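Sulfur carrier protein ThiS adenylyltransferase (Escherichia coli, PDB 1ZUD) catalyses the ATP-dependent adenylation of the C-terminal glycine carboxylate of the sulfur carrier protein ThiS, a step in thiamine diphosphate biosynthesis. Local coordinates at residues C[147-152]-C[156-161]; C[202-207]-C[212-217]. All coordinates share one frame; numbering follows the deposited sequence.

Interaction 1: C[147-152]-C[156-161]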
loop_
_atom_site.group_PDB
_atom_site.type_symbol
_atom_site.label_atom_id
_atom_site.label_comp_id
_atom_site.label_asym_id
_atom_site.label_seq_id
_atom_site.Cartn_x
_atom_site.Cartn_y
_atom_site.Cartn_z
ATOM N N ILE C 147 8.652 -8.898 10.525
ATOM C CA ILE C 147 7.645 -8.035 9.900
ATOM C C ILE C 147 6.693 -8.987 9.241
ATOM O O ILE C 147 7.043 -9.698 8.299
ATOM C CB ILE C 147 8.307 -7.054 8.871
ATOM C CG1 ILE C 147 9.300 -6.152 9.616
ATOM C CG2 ILE C 147 7.232 -6.198 8.185
ATOM C CD1 ILE C 147 10.263 -5.317 8.722
ATOM N N THR C 148 5.455 -8.988 9.697
ATOM C CA THR C 148 4.514 -9.944 9.167
ATOM C C THR C 148 3.294 -9.312 8.569
ATOM O O THR C 148 2.808 -8.314 9.071
ATOM C CB THR C 148 4.057 -10.978 10.316
ATOM O OG1 THR C 148 3.091 -11.899 9.784
ATOM C CG2 THR C 148 3.396 -10.224 11.510
ATOM N N ALA C 149 2.768 -9.916 7.515
ATOM C CA ALA C 149 1.556 -9.359 6.883
ATOM C C ALA C 149 0.725 -10.470 6.273
ATOM O O ALA C 149 1.208 -11.556 6.086
ATOM C CB ALA C 149 1.951 -8.316 5.803
ATOM N N SER C 150 -0.548 -10.185 5.993
ATOM C CA SER C 150 -1.428 -11.160 5.400
ATOM C C SER C 150 -2.491 -10.382 4.604
ATOM O O SER C 150 -2.669 -9.142 4.762
ATOM C CB SER C 150 -2.109 -12.003 6.503
ATOM O OG SER C 150 -2.806 -11.142 7.391
ATOM N N ALA C 151 -3.183 -11.095 3.721
ATOM C CA ALA C 151 -4.253 -10.452 2.968
ATOM C C ALA C 151 -5.165 -11.521 2.420
ATOM O O ALA C 151 -4.690 -12.609 2.139
ATOM C CB ALA C 151 -3.646 -9.601 1.798
ATOM N N VAL C 152 -6.456 -11.206 2.271
ATOM C CA VAL C 152 -7.422 -12.138 1.688
ATOM C C VAL C 152 -8.564 -11.250 1.246
ATOM O O VAL C 152 -8.860 -10.263 1.910
ATOM C CB VAL C 152 -7.927 -13.274 2.713
ATOM C CG1 VAL C 152 -8.872 -12.724 3.771
ATOM C CG2 VAL C 152 -8.657 -14.377 1.949
ATOM N N GLY C 156 -6.325 -6.612 4.551
ATOM C CA GLY C 156 -4.911 -6.844 4.848
ATOM C C GLY C 156 -4.611 -6.568 6.317
ATOM O O GLY C 156 -5.336 -5.780 6.924
ATOM N N GLN C 157 -3.583 -7.233 6.863
ATOM C CA GLN C 157 -3.128 -7.061 8.242
ATOM C C GLN C 157 -1.621 -6.973 8.211
ATOM O O GLN C 157 -0.987 -7.717 7.489
ATOM C CB GLN C 157 -3.561 -8.269 9.120
ATOM C CG GLN C 157 -5.095 -8.469 9.084
ATOM C CD GLN C 157 -5.626 -9.625 9.989
ATOM O OE1 GLN C 157 -4.887 -10.539 10.325
ATOM N NE2 GLN C 157 -6.919 -9.577 10.329
ATOM N N LEU C 158 -1.037 -6.080 9.013
ATOM C CA LEU C 158 0.414 -5.949 9.052
ATOM C C LEU C 158 0.885 -5.573 10.506
ATOM O O LEU C 158 0.211 -4.807 11.184
ATOM C CB LEU C 158 0.815 -4.825 8.090
ATOM C CG LEU C 158 2.210 -4.232 8.214
ATOM C CD1 LEU C 158 3.201 -5.252 7.722
ATOM C CD2 LEU C 158 2.300 -2.936 7.368
ATOM N N MET C 159 2.020 -6.117 10.949
ATOM C CA MET C 159 2.590 -5.758 12.259
ATOM C C MET C 159 4.086 -5.871 12.177
ATOM O O MET C 159 4.611 -6.817 11.537
ATOM C CB MET C 159 2.215 -6.743 13.379
ATOM C CG MET C 159 0.891 -7.319 13.380
ATOM S SD MET C 159 0.942 -8.497 14.771
ATOM C CE MET C 159 0.651 -9.947 13.885
ATOM N N VAL C 160 4.778 -4.963 12.866
ATOM C CA VAL C 160 6.254 -5.001 12.982
ATOM C C VAL C 160 6.565 -5.408 14.449
ATOM O O VAL C 160 6.200 -4.674 15.400
ATOM C CB VAL C 160 6.898 -3.645 12.715
ATOM C CG1 VAL C 160 8.417 -3.806 12.863
ATOM C CG2 VAL C 160 6.538 -3.140 11.261
ATOM N N LEU C 161 7.187 -6.568 14.646
ATOM C CA LEU C 161 7.461 -7.048 16.016
ATOM C C LEU C 161 8.957 -7.078 16.206
ATOM O O LEU C 161 9.713 -7.735 15.446
ATOM C CB LEU C 161 6.889 -8.442 16.216
ATOM C CG LEU C 161 5.483 -8.676 15.757
ATOM C CD1 LEU C 161 5.235 -10.188 15.626
ATOM C CD2 LEU C 161 4.555 -8.038 16.726
#
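Thr148 pairs with Met159, and Ser150 with Gln157, as the hydrogen-bonded pairs of an antiparallel ladder whose two short strand axes run 176° apart in direction and approach to 4.6 Å. Each pair is closed by two backbone bonds, Thr148 N to Met159 O at 3.0 Å being nearly straight. At the non-hydrogen-bonded pair between them, Ala149 with Leu158, the strands draw together, and Ala149 CA comes to 3.1 Å from Gln157 O in a CA-H...O contact. On the face carrying Ile147, Ala149, Leu158 and Val160, the Leu158 side chain leans across the ladder: with CG anti to the backbone N (chi1 164°), its CD1 lies 3.8 Å from Ala149 CB and also reaches Ile147 CG2. Ile147 CG1 runs alongside Val160 CG1, 4.1 Å away. Helix 191-210 covers this face, meeting Ile147 and Val160 through Glu204 and Leu158 through Met197. The two strands form a beta hairpin inside the mixed sheet of the Rossmann-like ThiF fold; 147-152 is the last of the parallel strands, and 156-161 opens the antiparallel part. On the other face, Met159 bends at chi3 (-118°) and lays its CE methyl against Thr148 CG2, 3.6 Å away, while Thr148 OG1 is hydrogen-bonded to Asp124. Further along, Ser150 OG packs over Gln157 CB at 3.4 Å, but the polar ends of both side chains are engaged by the bound ThiS chain: Ser150 OG bonds to the carbonyl of Ile63 of ThiS, and the Gln157 amide uses NE2 on the carbonyl of Gln61 and OE1 on the backbone N of Ile63, both of ThiS.

Interaction 2: C[202-207]-C[212-217]; sequences ALEAIK and IETPAG
The Lys207 side chain crosses that of Thr214 at about a right angle, and its NZ gives a 2.7 Å hydrogen bond to Thr214 OG1. This ties the C-terminal part of helix 191-210 to the loop that leads into strand 218-223, a helix-to-strand connection of the ThiF fold. Lys207 is bent at chi3 (-63°), which turns its ammonium group back along the helix to the carboxylate of Glu204, one turn earlier. There NZ forms a salt bridge with OE1 at 2.9 Å, meeting that oxygen on its syn side but 31° out of the carboxylate plane. Glu204 OE1 also pairs with Arg220 in a second salt bridge, so the carboxylate has two positive partners, which would probably favour its ionised form. The second subunit closes over the group: Gly224 O of that chain accepts from Lys207 NZ, and its Ser227 OG bonds Glu204 OE1. With alanine replacing Lys207, Glu204 would probably lose one of its positive partners and Thr214 OG1 its direct bond to the helix. At the start of the loop, Ile212 N returns to Lys207 O at 2.9 Å, and Ile212 CB packs near Lys207 CB. A water spans the remaining interval, within hydrogen-bonding distance of three oxygens: 2.7 Å from Glu204 OE2, 2.6 Å from Pro215 O and, as the longer contact, 3.2 Å from Thr214 OG1.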
loop_
_atom_site.group_PDB
_atom_site.type_symbol
_atom_site.label_atom_id
_atom_site.label_comp_id
_atom_site.label_asym_id
_atom_site.label_seq_id
_atom_site.Cartn_x
_atom_site.Cartn_y
_atom_site.Cartn_z
ATOM N N ALA C 202 8.170 -4.288 2.805
ATOM C CA ALA C 202 9.497 -3.788 2.367
ATOM C C ALA C 202 9.829 -2.422 3.011
ATOM O O ALA C 202 10.965 -2.156 3.432
ATOM C CB ALA C 202 9.518 -3.645 0.741
ATOM N N LEU C 203 8.854 -1.521 2.992
ATOM C CA LEU C 203 9.010 -0.213 3.581
ATOM C C LEU C 203 9.466 -0.354 5.068
ATOM O O LEU C 203 10.389 0.325 5.511
ATOM C CB LEU C 203 7.670 0.551 3.598
ATOM C CG LEU C 203 7.678 2.091 3.364
ATOM C CD1 LEU C 203 6.421 2.688 4.012
ATOM C CD2 LEU C 203 8.947 2.838 3.788
ATOM N N GLU C 204 8.781 -1.195 5.829
ATOM C CA GLU C 204 9.130 -1.349 7.268
ATOM C C GLU C 204 10.567 -1.893 7.388
ATOM O O GLU C 204 11.335 -1.519 8.273
ATOM C CB GLU C 204 8.088 -2.301 7.928
ATOM C CG GLU C 204 6.680 -1.650 8.033
ATOM C CD GLU C 204 6.716 -0.273 8.699
ATOM O OE1 GLU C 204 5.943 0.652 8.315
ATOM O OE2 GLU C 204 7.551 -0.102 9.614
ATOM N N ALA C 205 10.952 -2.759 6.464
ATOM C CA ALA C 205 12.296 -3.337 6.504
ATOM C C ALA C 205 13.378 -2.315 6.255
ATOM O O ALA C 205 14.425 -2.307 6.921
ATOM C CB ALA C 205 12.437 -4.498 5.481
ATOM N N ILE C 206 13.131 -1.436 5.316
ATOM C CA ILE C 206 14.099 -0.410 4.995
ATOM C C ILE C 206 14.258 0.543 6.152
ATOM O O ILE C 206 15.374 0.950 6.456
ATOM C CB ILE C 206 13.651 0.364 3.730
ATOM C CG1 ILE C 206 13.714 -0.622 2.543
ATOM C CG2 ILE C 206 14.549 1.566 3.466
ATOM C CD1 ILE C 206 12.930 -0.177 1.324
ATOM N N LYS C 207 13.152 0.891 6.786
ATOM C CA LYS C 207 13.220 1.796 7.942
ATOM C C LYS C 207 13.976 1.128 9.093
ATOM O O LYS C 207 14.838 1.780 9.749
ATOM C CB LYS C 207 11.806 2.223 8.408
ATOM C CG LYS C 207 11.123 3.194 7.416
ATOM C CD LYS C 207 9.795 3.738 7.959
ATOM C CE LYS C 207 8.796 2.590 8.160
ATOM N NZ LYS C 207 7.515 3.114 8.700
ATOM N N ILE C 212 15.689 4.284 10.817
ATOM C CA ILE C 212 14.750 5.381 10.814
ATOM C C ILE C 212 13.737 5.161 11.919
ATOM O O ILE C 212 13.083 4.138 11.981
ATOM C CB ILE C 212 14.064 5.477 9.441
ATOM C CG1 ILE C 212 15.110 5.960 8.419
ATOM C CG2 ILE C 212 12.895 6.438 9.460
ATOM C CD1 ILE C 212 14.715 5.733 7.031
ATOM N N GLU C 213 13.602 6.142 12.796
ATOM C CA GLU C 213 12.667 6.045 13.902
ATOM C C GLU C 213 11.242 5.938 13.375
ATOM O O GLU C 213 10.728 6.829 12.679
ATOM C CB GLU C 213 12.791 7.274 14.809
ATOM C CG GLU C 213 12.091 7.111 16.178
ATOM C CD GLU C 213 11.922 8.442 16.927
ATOM O OE1 GLU C 213 10.827 9.046 16.839
ATOM O OE2 GLU C 213 12.887 8.886 17.588
ATOM N N THR C 214 10.580 4.859 13.739
ATOM C CA THR C 214 9.230 4.655 13.243
ATOM C C THR C 214 8.509 3.759 14.226
ATOM O O THR C 214 9.150 3.045 14.975
ATOM C CB THR C 214 9.283 3.971 11.838
ATOM O OG1 THR C 214 7.961 3.913 11.293
ATOM C CG2 THR C 214 9.848 2.528 11.943
ATOM N N PRO C 215 7.170 3.762 14.223
ATOM C CA PRO C 215 6.509 2.877 15.204
ATOM C C PRO C 215 6.612 1.360 14.927
ATOM O O PRO C 215 6.870 0.913 13.797
ATOM C CB PRO C 215 5.057 3.376 15.211
ATOM C CG PRO C 215 4.861 3.888 13.759
ATOM C CD PRO C 215 6.193 4.596 13.477
ATOM N N ALA C 216 6.451 0.576 15.987
ATOM C CA ALA C 216 6.451 -0.875 15.892
ATOM C C ALA C 216 5.464 -1.330 16.978
ATOM O O ALA C 216 5.051 -0.517 17.832
ATOM C CB ALA C 216 7.893 -1.434 16.138
ATOM N N GLY C 217 5.031 -2.590 16.946
ATOM C CA GLY C 217 4.103 -3.067 17.976
ATOM C C GLY C 217 2.708 -2.493 17.831
ATOM O O GLY C 217 1.976 -2.236 18.796
HETATM O O HOH W 1 6.023 1.318 11.338
#

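In the fold
Interaction 1 closes before interaction 2 opens along the chain, and their centres lie 13 Å apart. The hairpin of interaction 1 lies inside the mixed sheet, where its parallel part gives way to the antiparallel one; helix 191-210, which carries one side of interaction 2, packs on it, with Ile147 CD1 against Ala205 N at 3.5 Å and Val160 CG2 against Glu204 CG at 3.6 Å. The loop 212-217 then brings the chain back to the sheet, where Gly217 N lies 2.8 Å from Val160 O, a probable hydrogen bond, as strand 218-223 begins beside 155-161. The same part of the fold thus faces two partners: ThiS at interaction 1 and the second ThiF subunit at interaction 2.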